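Local coordinates for protein alpha-galactosidase (Lactobacillus brevis, PDB 3MI6) that probably hydrolyses terminal, non-reducing alpha-D-galactose residues from alpha-D-galactosides such as galactose oligosaccharides and galactomannans, as a glycoside hydrolase family 36 enzyme, at residues Glu76-Asp84 and Gly97-Tyr105; Ile142-Asn150 and Ser163-Leu174. All coordinates share one frame; numbering follows the deposited sequence.

Interaction 1: Glu76-Asp84 and Gly97-Tyr105; sequences EYASLGKGD and GSRITELTY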
loop_
_atom_site.group_PDB
_atom_site.type_symbol
_atom_site.label_atom_id
_atom_site.label_comp_id
_atom_site.label_asym_id
_atom_site.label_seq_id
_atom_site.Cartn_x
_atom_site.Cartn_y
_atom_site.Cartn_z
ATOM N N GLU D 76 -14.910 29.539 9.921
ATOM C CA GLU D 76 -14.517 29.330 11.300
ATOM C C GLU D 76 -15.666 28.716 12.099
ATOM O O GLU D 76 -15.454 28.021 13.080
ATOM C CB GLU D 76 -14.094 30.663 11.906
ATOM C CG GLU D 76 -13.460 30.548 13.259
ATOM C CD GLU D 76 -12.057 29.962 13.207
ATOM O OE1 GLU D 76 -11.558 29.673 12.090
ATOM O OE2 GLU D 76 -11.455 29.804 14.292
ATOM N N TYR D 77 -16.890 28.965 11.657
ATOM C CA TYR D 77 -18.075 28.454 12.329
ATOM C C TYR D 77 -19.222 28.667 11.378
ATOM O O TYR D 77 -19.922 29.654 11.474
ATOM C CB TYR D 77 -18.331 29.201 13.652
ATOM C CG TYR D 77 -19.085 28.383 14.667
ATOM C CD1 TYR D 77 -18.447 27.411 15.415
ATOM C CD2 TYR D 77 -20.432 28.568 14.866
ATOM C CE1 TYR D 77 -19.127 26.649 16.328
ATOM C CE2 TYR D 77 -21.120 27.821 15.777
ATOM C CZ TYR D 77 -20.467 26.858 16.505
ATOM O OH TYR D 77 -21.169 26.101 17.420
ATOM N N ALA D 78 -19.411 27.740 10.451
ATOM C CA ALA D 78 -20.350 27.961 9.357
ATOM C C ALA D 78 -21.775 27.420 9.553
ATOM O O ALA D 78 -22.005 26.454 10.287
ATOM C CB ALA D 78 -19.762 27.430 8.049
ATOM N N SER D 79 -22.724 28.030 8.853
ATOM C CA SER D 79 -24.097 27.552 8.834
ATOM C C SER D 79 -24.429 26.994 7.457
ATOM O O SER D 79 -23.698 27.200 6.493
ATOM C CB SER D 79 -25.042 28.711 9.111
ATOM O OG SER D 79 -24.917 29.667 8.065
ATOM N N LEU D 80 -25.556 26.308 7.368
ATOM C CA LEU D 80 -26.030 25.774 6.107
ATOM C C LEU D 80 -27.191 26.601 5.588
ATOM O O LEU D 80 -28.135 26.892 6.329
ATOM C CB LEU D 80 -26.502 24.337 6.304
ATOM C CG LEU D 80 -27.339 23.803 5.139
ATOM C CD1 LEU D 80 -26.441 23.411 3.976
ATOM C CD2 LEU D 80 -28.182 22.625 5.579
ATOM N N GLY D 81 -27.132 26.969 4.314
ATOM C CA GLY D 81 -28.234 27.670 3.676
ATOM C C GLY D 81 -27.809 28.880 2.871
ATOM O O GLY D 81 -28.585 29.438 2.091
ATOM N N LYS D 82 -26.555 29.266 3.039
ATOM C CA LYS D 82 -26.075 30.508 2.490
ATOM C C LYS D 82 -25.081 30.325 1.352
ATOM O O LYS D 82 -24.360 31.253 1.012
ATOM C CB LYS D 82 -25.461 31.331 3.613
ATOM C CG LYS D 82 -26.461 31.755 4.680
ATOM C CD LYS D 82 -26.808 33.246 4.571
ATOM C CE LYS D 82 -27.753 33.531 3.416
ATOM N NZ LYS D 82 -28.034 34.975 3.269
ATOM N N GLY D 83 -25.049 29.138 0.752
ATOM C CA GLY D 83 -24.148 28.881 -0.369
ATOM C C GLY D 83 -23.080 27.845 -0.061
ATOM O O GLY D 83 -22.441 27.291 -0.949
ATOM N N ASP D 84 -22.886 27.594 1.223
ATOM C CA ASP D 84 -22.029 26.517 1.674
ATOM C C ASP D 84 -22.870 25.269 1.815
ATOM O O ASP D 84 -23.922 25.283 2.470
ATOM C CB ASP D 84 -21.410 26.862 3.026
ATOM C CG ASP D 84 -20.172 26.048 3.318
ATOM O OD1 ASP D 84 -19.887 25.115 2.536
ATOM O OD2 ASP D 84 -19.479 26.342 4.317
ATOM N N GLY D 97 -40.118 27.989 11.275
ATOM C CA GLY D 97 -39.597 26.822 10.591
ATOM C C GLY D 97 -38.344 27.068 9.776
ATOM O O GLY D 97 -37.637 26.128 9.421
ATOM N N SER D 98 -38.080 28.331 9.473
ATOM C CA SER D 98 -36.871 28.739 8.767
ATOM C C SER D 98 -35.607 28.358 9.544
ATOM O O SER D 98 -35.547 28.474 10.773
ATOM C CB SER D 98 -36.920 30.246 8.519
ATOM O OG SER D 98 -35.714 30.748 7.982
ATOM N N ARG D 99 -34.595 27.898 8.818
ATOM C CA ARG D 99 -33.363 27.445 9.432
ATOM C C ARG D 99 -32.173 28.295 8.970
ATOM O O ARG D 99 -31.007 27.948 9.211
ATOM C CB ARG D 99 -33.138 25.962 9.110
ATOM C CG ARG D 99 -34.208 25.027 9.686
ATOM C CD ARG D 99 -34.038 23.609 9.172
ATOM N NE ARG D 99 -33.944 23.587 7.715
ATOM C CZ ARG D 99 -34.994 23.686 6.903
ATOM N NH1 ARG D 99 -36.206 23.810 7.417
ATOM N NH2 ARG D 99 -34.840 23.662 5.582
ATOM N N ILE D 100 -32.473 29.406 8.302
ATOM C CA ILE D 100 -31.438 30.307 7.836
ATOM C C ILE D 100 -30.879 31.136 8.983
ATOM O O ILE D 100 -31.609 31.560 9.875
ATOM C CB ILE D 100 -31.947 31.225 6.735
ATOM C CG1 ILE D 100 -32.599 30.397 5.635
ATOM C CG2 ILE D 100 -30.817 32.043 6.170
ATOM C CD1 ILE D 100 -31.860 29.127 5.307
ATOM N N THR D 101 -29.570 31.346 8.968
ATOM C CA THR D 101 -28.933 32.171 9.974
ATOM C C THR D 101 -27.868 33.030 9.346
ATOM O O THR D 101 -27.014 32.533 8.624
ATOM C CB THR D 101 -28.308 31.324 11.071
ATOM O OG1 THR D 101 -29.347 30.828 11.919
ATOM C CG2 THR D 101 -27.366 32.165 11.906
ATOM N N GLU D 102 -27.907 34.329 9.607
ATOM C CA GLU D 102 -26.872 35.200 9.054
ATOM C C GLU D 102 -26.044 35.875 10.126
ATOM O O GLU D 102 -26.383 36.962 10.586
ATOM C CB GLU D 102 -27.473 36.236 8.118
ATOM C CG GLU D 102 -27.952 35.635 6.830
ATOM C CD GLU D 102 -28.922 36.520 6.107
ATOM O OE1 GLU D 102 -28.874 37.748 6.326
ATOM O OE2 GLU D 102 -29.733 35.987 5.317
ATOM N N LEU D 103 -24.959 35.224 10.526
ATOM C CA LEU D 103 -24.075 35.818 11.511
ATOM C C LEU D 103 -23.409 37.064 10.952
ATOM O O LEU D 103 -23.076 37.130 9.760
ATOM C CB LEU D 103 -23.021 34.829 11.975
ATOM C CG LEU D 103 -23.557 33.682 12.820
ATOM C CD1 LEU D 103 -22.410 32.777 13.207
ATOM C CD2 LEU D 103 -24.271 34.216 14.050
ATOM N N THR D 104 -23.244 38.053 11.824
ATOM C CA THR D 104 -22.585 39.287 11.484
ATOM C C THR D 104 -21.820 39.730 12.707
ATOM O O THR D 104 -22.421 39.981 13.759
ATOM C CB THR D 104 -23.587 40.376 11.163
ATOM O OG1 THR D 104 -24.394 39.972 10.052
ATOM C CG2 THR D 104 -22.857 41.649 10.811
ATOM N N TYR D 105 -20.497 39.820 12.564
ATOM C CA TYR D 105 -19.608 40.279 13.630
ATOM C C TYR D 105 -20.048 41.626 14.200
ATOM O O TYR D 105 -20.515 42.513 13.472
ATOM C CB TYR D 105 -18.164 40.366 13.107
ATOM C CG TYR D 105 -17.187 41.062 14.032
ATOM C CD1 TYR D 105 -16.593 40.384 15.088
ATOM C CD2 TYR D 105 -16.848 42.394 13.842
ATOM C CE1 TYR D 105 -15.690 41.013 15.937
ATOM C CE2 TYR D 105 -15.943 43.039 14.691
ATOM C CZ TYR D 105 -15.370 42.344 15.738
ATOM O OH TYR D 105 -14.474 42.975 16.578
#
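K82 and E102 form the salt bridge of this contact, with K82 NZ 2.8 Å from E102 OE2; as a hydrogen bond it is weak. The two side chains meet at about a right angle. The lysine chain is bent at its second and third torsions (chi2 -106°, chi3 76°), which lays its methylenes over the glutamate stem, K82 CD reaching 3.5 Å from E102 CG. Both charged ends also belong to a subunit interface: K82 NZ donates to T439 O of the second subunit, and E102 OE2 accepts from T439 N of the same subunit. The pair therefore grips both backbone polar atoms of one residue in a neighbouring chain. R99, further along, turns its guanidinium to E280 of that subunit in a salt bridge.

Behind the ion pair the contact becomes looser. S79 OG comes to 3.6 Å from T101 O. I100 sends its CD1 branch to G81 CA at 4.2 Å, while its CG2 lies 4.4 Å from K82 CE. At the far end L103 CD1 approaches the backbone at Y77 O, 4.4 Å away, and the hydroxyl of Y77 is hydrogen-bonded to L180 O.

No backbone hydrogen bond joins the two segments. The arrangement is a long irregular loop packed, largely through side chains, on the lead-in to edge strand 103-112 of the large antiparallel sheet in the family 36 N-terminal domain.

Interaction 2: Ile142-Asn150 and Ser163-Leu174; sequences ITGLALDLN and SAKFTNPSSEKL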
loop_
_atom_site.group_PDB
_atom_site.type_symbol
_atom_site.label_atom_id
_atom_site.label_comp_id
_atom_site.label_asym_id
_atom_site.label_seq_id
_atom_site.Cartn_x
_atom_site.Cartn_y
_atom_site.Cartn_z
ATOM N N ILE D 142 -31.139 38.008 11.293
ATOM C CA ILE D 142 -32.471 37.441 11.105
ATOM C C ILE D 142 -33.252 37.192 12.403
ATOM O O ILE D 142 -34.462 37.407 12.448
ATOM C CB ILE D 142 -32.427 36.125 10.290
ATOM C CG1 ILE D 142 -31.830 36.368 8.906
ATOM C CG2 ILE D 142 -33.813 35.535 10.167
ATOM C CD1 ILE D 142 -31.879 35.158 7.998
ATOM N N THR D 143 -32.587 36.740 13.457
ATOM C CA THR D 143 -33.336 36.325 14.634
ATOM C C THR D 143 -32.926 37.070 15.882
ATOM O O THR D 143 -33.628 37.020 16.888
ATOM C CB THR D 143 -33.203 34.813 14.904
ATOM O OG1 THR D 143 -31.888 34.525 15.404
ATOM C CG2 THR D 143 -33.455 34.022 13.630
ATOM N N GLY D 144 -31.783 37.742 15.823
ATOM C CA GLY D 144 -31.308 38.493 16.969
ATOM C C GLY D 144 -30.475 37.698 17.955
ATOM O O GLY D 144 -29.893 38.269 18.880
ATOM N N LEU D 145 -30.431 36.381 17.759
ATOM C CA LEU D 145 -29.565 35.487 18.522
ATOM C C LEU D 145 -28.146 36.025 18.535
ATOM O O LEU D 145 -27.675 36.576 17.540
ATOM C CB LEU D 145 -29.572 34.095 17.885
ATOM C CG LEU D 145 -28.455 33.115 18.258
ATOM C CD1 LEU D 145 -28.988 31.998 19.115
ATOM C CD2 LEU D 145 -27.840 32.538 17.016
ATOM N N ALA D 146 -27.469 35.871 19.664
ATOM C CA ALA D 146 -26.066 36.238 19.761
ATOM C C ALA D 146 -25.192 35.004 19.965
ATOM O O ALA D 146 -25.581 34.064 20.655
ATOM C CB ALA D 146 -25.850 37.219 20.883
ATOM N N LEU D 147 -24.005 35.025 19.377
ATOM C CA LEU D 147 -23.080 33.907 19.460
ATOM C C LEU D 147 -21.705 34.358 19.918
ATOM O O LEU D 147 -21.081 35.213 19.288
ATOM C CB LEU D 147 -22.945 33.260 18.091
ATOM C CG LEU D 147 -21.969 32.095 18.051
ATOM C CD1 LEU D 147 -22.385 31.035 19.062
ATOM C CD2 LEU D 147 -21.903 31.520 16.651
ATOM N N ASP D 148 -21.225 33.792 21.014
ATOM C CA ASP D 148 -19.846 34.025 21.409
ATOM C C ASP D 148 -18.946 32.860 20.974
ATOM O O ASP D 148 -19.196 31.701 21.322
ATOM C CB ASP D 148 -19.749 34.262 22.915
ATOM C CG ASP D 148 -20.359 35.593 23.329
ATOM O OD1 ASP D 148 -20.665 36.379 22.401
ATOM O OD2 ASP D 148 -20.529 35.854 24.557
ATOM N N LEU D 149 -17.919 33.177 20.186
ATOM C CA LEU D 149 -16.877 32.219 19.817
ATOM C C LEU D 149 -15.646 32.411 20.711
ATOM O O LEU D 149 -15.001 33.456 20.700
ATOM C CB LEU D 149 -16.492 32.351 18.340
ATOM C CG LEU D 149 -17.546 31.902 17.333
ATOM C CD1 LEU D 149 -16.971 31.747 15.932
ATOM C CD2 LEU D 149 -18.141 30.599 17.781
ATOM N N ASN D 150 -15.327 31.392 21.491
ATOM C CA ASN D 150 -14.220 31.486 22.417
ATOM C C ASN D 150 -12.979 30.781 21.906
ATOM O O ASN D 150 -13.055 29.786 21.166
ATOM C CB ASN D 150 -14.643 30.926 23.764
ATOM C CG ASN D 150 -15.981 31.468 24.206
ATOM O OD1 ASN D 150 -16.162 32.673 24.316
ATOM N ND2 ASN D 150 -16.931 30.582 24.444
ATOM N N SER D 163 -14.585 27.042 22.233
ATOM C CA SER D 163 -15.985 26.738 22.528
ATOM C C SER D 163 -16.933 27.724 21.861
ATOM O O SER D 163 -16.505 28.622 21.138
ATOM C CB SER D 163 -16.258 26.696 24.032
ATOM O OG SER D 163 -16.341 28.001 24.580
ATOM N N ALA D 164 -18.226 27.547 22.112
ATOM C CA ALA D 164 -19.237 28.461 21.611
ATOM C C ALA D 164 -20.295 28.645 22.677
ATOM O O ALA D 164 -20.605 27.711 23.415
ATOM C CB ALA D 164 -19.854 27.928 20.323
ATOM N N LYS D 165 -20.824 29.861 22.776
ATOM C CA LYS D 165 -21.901 30.182 23.710
ATOM C C LYS D 165 -22.954 30.949 22.965
ATOM O O LYS D 165 -22.660 31.984 22.373
ATOM C CB LYS D 165 -21.387 31.050 24.845
ATOM C CG LYS D 165 -22.434 31.386 25.874
ATOM C CD LYS D 165 -21.890 32.389 26.876
ATOM C CE LYS D 165 -22.387 32.108 28.288
ATOM N NZ LYS D 165 -22.046 33.221 29.223
ATOM N N PHE D 166 -24.178 30.443 22.986
ATOM C CA PHE D 166 -25.290 31.063 22.273
ATOM C C PHE D 166 -26.130 31.890 23.239
ATOM O O PHE D 166 -26.428 31.442 24.346
ATOM C CB PHE D 166 -26.179 29.984 21.649
ATOM C CG PHE D 166 -25.547 29.249 20.498
ATOM C CD1 PHE D 166 -24.509 28.368 20.704
ATOM C CD2 PHE D 166 -26.018 29.414 19.208
ATOM C CE1 PHE D 166 -23.931 27.695 19.634
ATOM C CE2 PHE D 166 -25.442 28.735 18.145
ATOM C CZ PHE D 166 -24.399 27.885 18.363
ATOM N N THR D 167 -26.506 33.097 22.824
ATOM C CA THR D 167 -27.396 33.938 23.627
ATOM C C THR D 167 -28.643 34.308 22.830
ATOM O O THR D 167 -28.558 34.632 21.646
ATOM C CB THR D 167 -26.713 35.245 24.115
ATOM O OG1 THR D 167 -25.347 34.988 24.490
ATOM C CG2 THR D 167 -27.481 35.832 25.307
ATOM N N ASN D 168 -29.802 34.232 23.481
ATOM C CA ASN D 168 -31.056 34.679 22.878
ATOM C C ASN D 168 -31.566 35.930 23.580
ATOM O O ASN D 168 -32.138 35.835 24.669
ATOM C CB ASN D 168 -32.116 33.574 22.934
ATOM C CG ASN D 168 -33.361 33.916 22.121
ATOM O OD1 ASN D 168 -33.437 34.972 21.499
ATOM N ND2 ASN D 168 -34.343 33.018 22.127
ATOM N N PRO D 169 -31.339 37.110 22.973
ATOM C CA PRO D 169 -31.825 38.393 23.483
ATOM C C PRO D 169 -33.152 38.801 22.835
ATOM O O PRO D 169 -33.768 39.774 23.272
ATOM C CB PRO D 169 -30.727 39.380 23.053
ATOM C CG PRO D 169 -29.745 38.582 22.202
ATOM C CD PRO D 169 -30.446 37.314 21.826
ATOM N N SER D 170 -33.589 38.081 21.804
ATOM C CA SER D 170 -34.880 38.382 21.187
ATOM C C SER D 170 -36.042 37.848 22.025
ATOM O O SER D 170 -35.838 37.203 23.052
ATOM C CB SER D 170 -34.954 37.868 19.742
ATOM O OG SER D 170 -35.381 36.518 19.674
ATOM N N SER D 171 -37.260 38.122 21.578
ATOM C CA SER D 171 -38.433 37.783 22.368
ATOM C C SER D 171 -39.028 36.432 21.979
ATOM O O SER D 171 -39.900 35.906 22.672
ATOM C CB SER D 171 -39.494 38.859 22.210
ATOM O OG SER D 171 -40.204 38.643 21.006
ATOM N N GLU D 172 -38.545 35.877 20.874
ATOM C CA GLU D 172 -39.104 34.651 20.310
ATOM C C GLU D 172 -38.260 33.428 20.654
ATOM O O GLU D 172 -37.065 33.551 20.905
ATOM C CB GLU D 172 -39.214 34.788 18.792
ATOM C CG GLU D 172 -39.645 36.174 18.321
ATOM C CD GLU D 172 -40.720 36.107 17.250
ATOM O OE1 GLU D 172 -41.645 35.273 17.403
ATOM O OE2 GLU D 172 -40.640 36.881 16.263
ATOM N N LYS D 173 -38.882 32.251 20.668
ATOM C CA LYS D 173 -38.162 31.013 20.959
ATOM C C LYS D 173 -37.251 30.642 19.794
ATOM O O LYS D 173 -37.633 30.800 18.626
ATOM C CB LYS D 173 -39.139 29.864 21.220
ATOM C CG LYS D 173 -40.140 30.123 22.337
ATOM C CD LYS D 173 -41.076 28.934 22.511
ATOM C CE LYS D 173 -41.798 28.595 21.208
ATOM N NZ LYS D 173 -42.750 27.450 21.361
ATOM N N LEU D 174 -36.044 30.175 20.116
ATOM C CA LEU D 174 -35.112 29.649 19.115
ATOM C C LEU D 174 -34.695 28.222 19.479
ATOM O O LEU D 174 -34.547 27.902 20.660
ATOM C CB LEU D 174 -33.877 30.534 19.001
ATOM C CG LEU D 174 -34.010 31.944 18.425
ATOM C CD1 LEU D 174 -32.718 32.680 18.664
ATOM C CD2 LEU D 174 -34.375 31.933 16.935
#
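A146 and T167 begin a ladder of backbone hydrogen bonds between two antiparallel strands, whose directions differ by 164°. A146 N donates to T167 O at 2.6 Å, and the return bond from T167 N goes to A146 O. D148 with K165 and N150 with S163 are the next hydrogen-bonded pairs; in the last, the bond from S163 N to N150 O is weak.

A side-chain bond reinforces that end. N150 ND2 donates to S163 OG at 2.7 Å, the hydroxyl lying in the amide plane. The carboxylate of D148, on the same face, has its partner in S137 OG of the neighbouring strand.

Apolar contacts occupy the other face. L147 holds CG anti to the backbone N (chi1 179°) and then turns at chi2, which brings CD1 over the centre of the F166 ring in a CH-pi contact, 3.6 Å from the centroid and only 6° off the normal. L145 CD1 meets the same ring at its edge, 3.9 Å from F166 CD2. A164 CB takes L147 CD1 and L149 CD2 from the facing strand.

Beyond the paired strands, L174, at the start of strand 174-186, splits its branches: CD1 packs on L145 CB at 3.5 Å and CD2 on T143 CB at 3.7 Å. Across the turn, N168 ND2 donates to E172 O in the carbonyl plane, closing the 168-172 loop.

The chemistry is that of a beta hairpin with unlike faces: main-chain bonds set the register, one face carries a mixed, mostly polar row in which N150 and S163 bond side chain to side chain, and the leucines and phenylalanine of the other form a hydrophobic layer against the domain interior.

Overall arrangement
Interactions 1 and 2 follow one another along the chain, the first closing before the second opens, and their centres lie 13 Å apart within the N-terminal family 36 domain. Both reach the same nine-stranded antiparallel sheet: 97-105 runs into its edge strand 103-112, and interaction 2 is the hairpin of strands 146-154 and 159-167, with strand 132-140 lying between. They touch directly through L103 on L147, Y77 on L149 and A164, and E102 on I142. Y77 of the loop 76-84 thus helps cover the apolar face of the hairpin, while K82 meets the second subunit, so this side of the N-terminal domain both packs internally and faces the second subunit, away from the predicted active site.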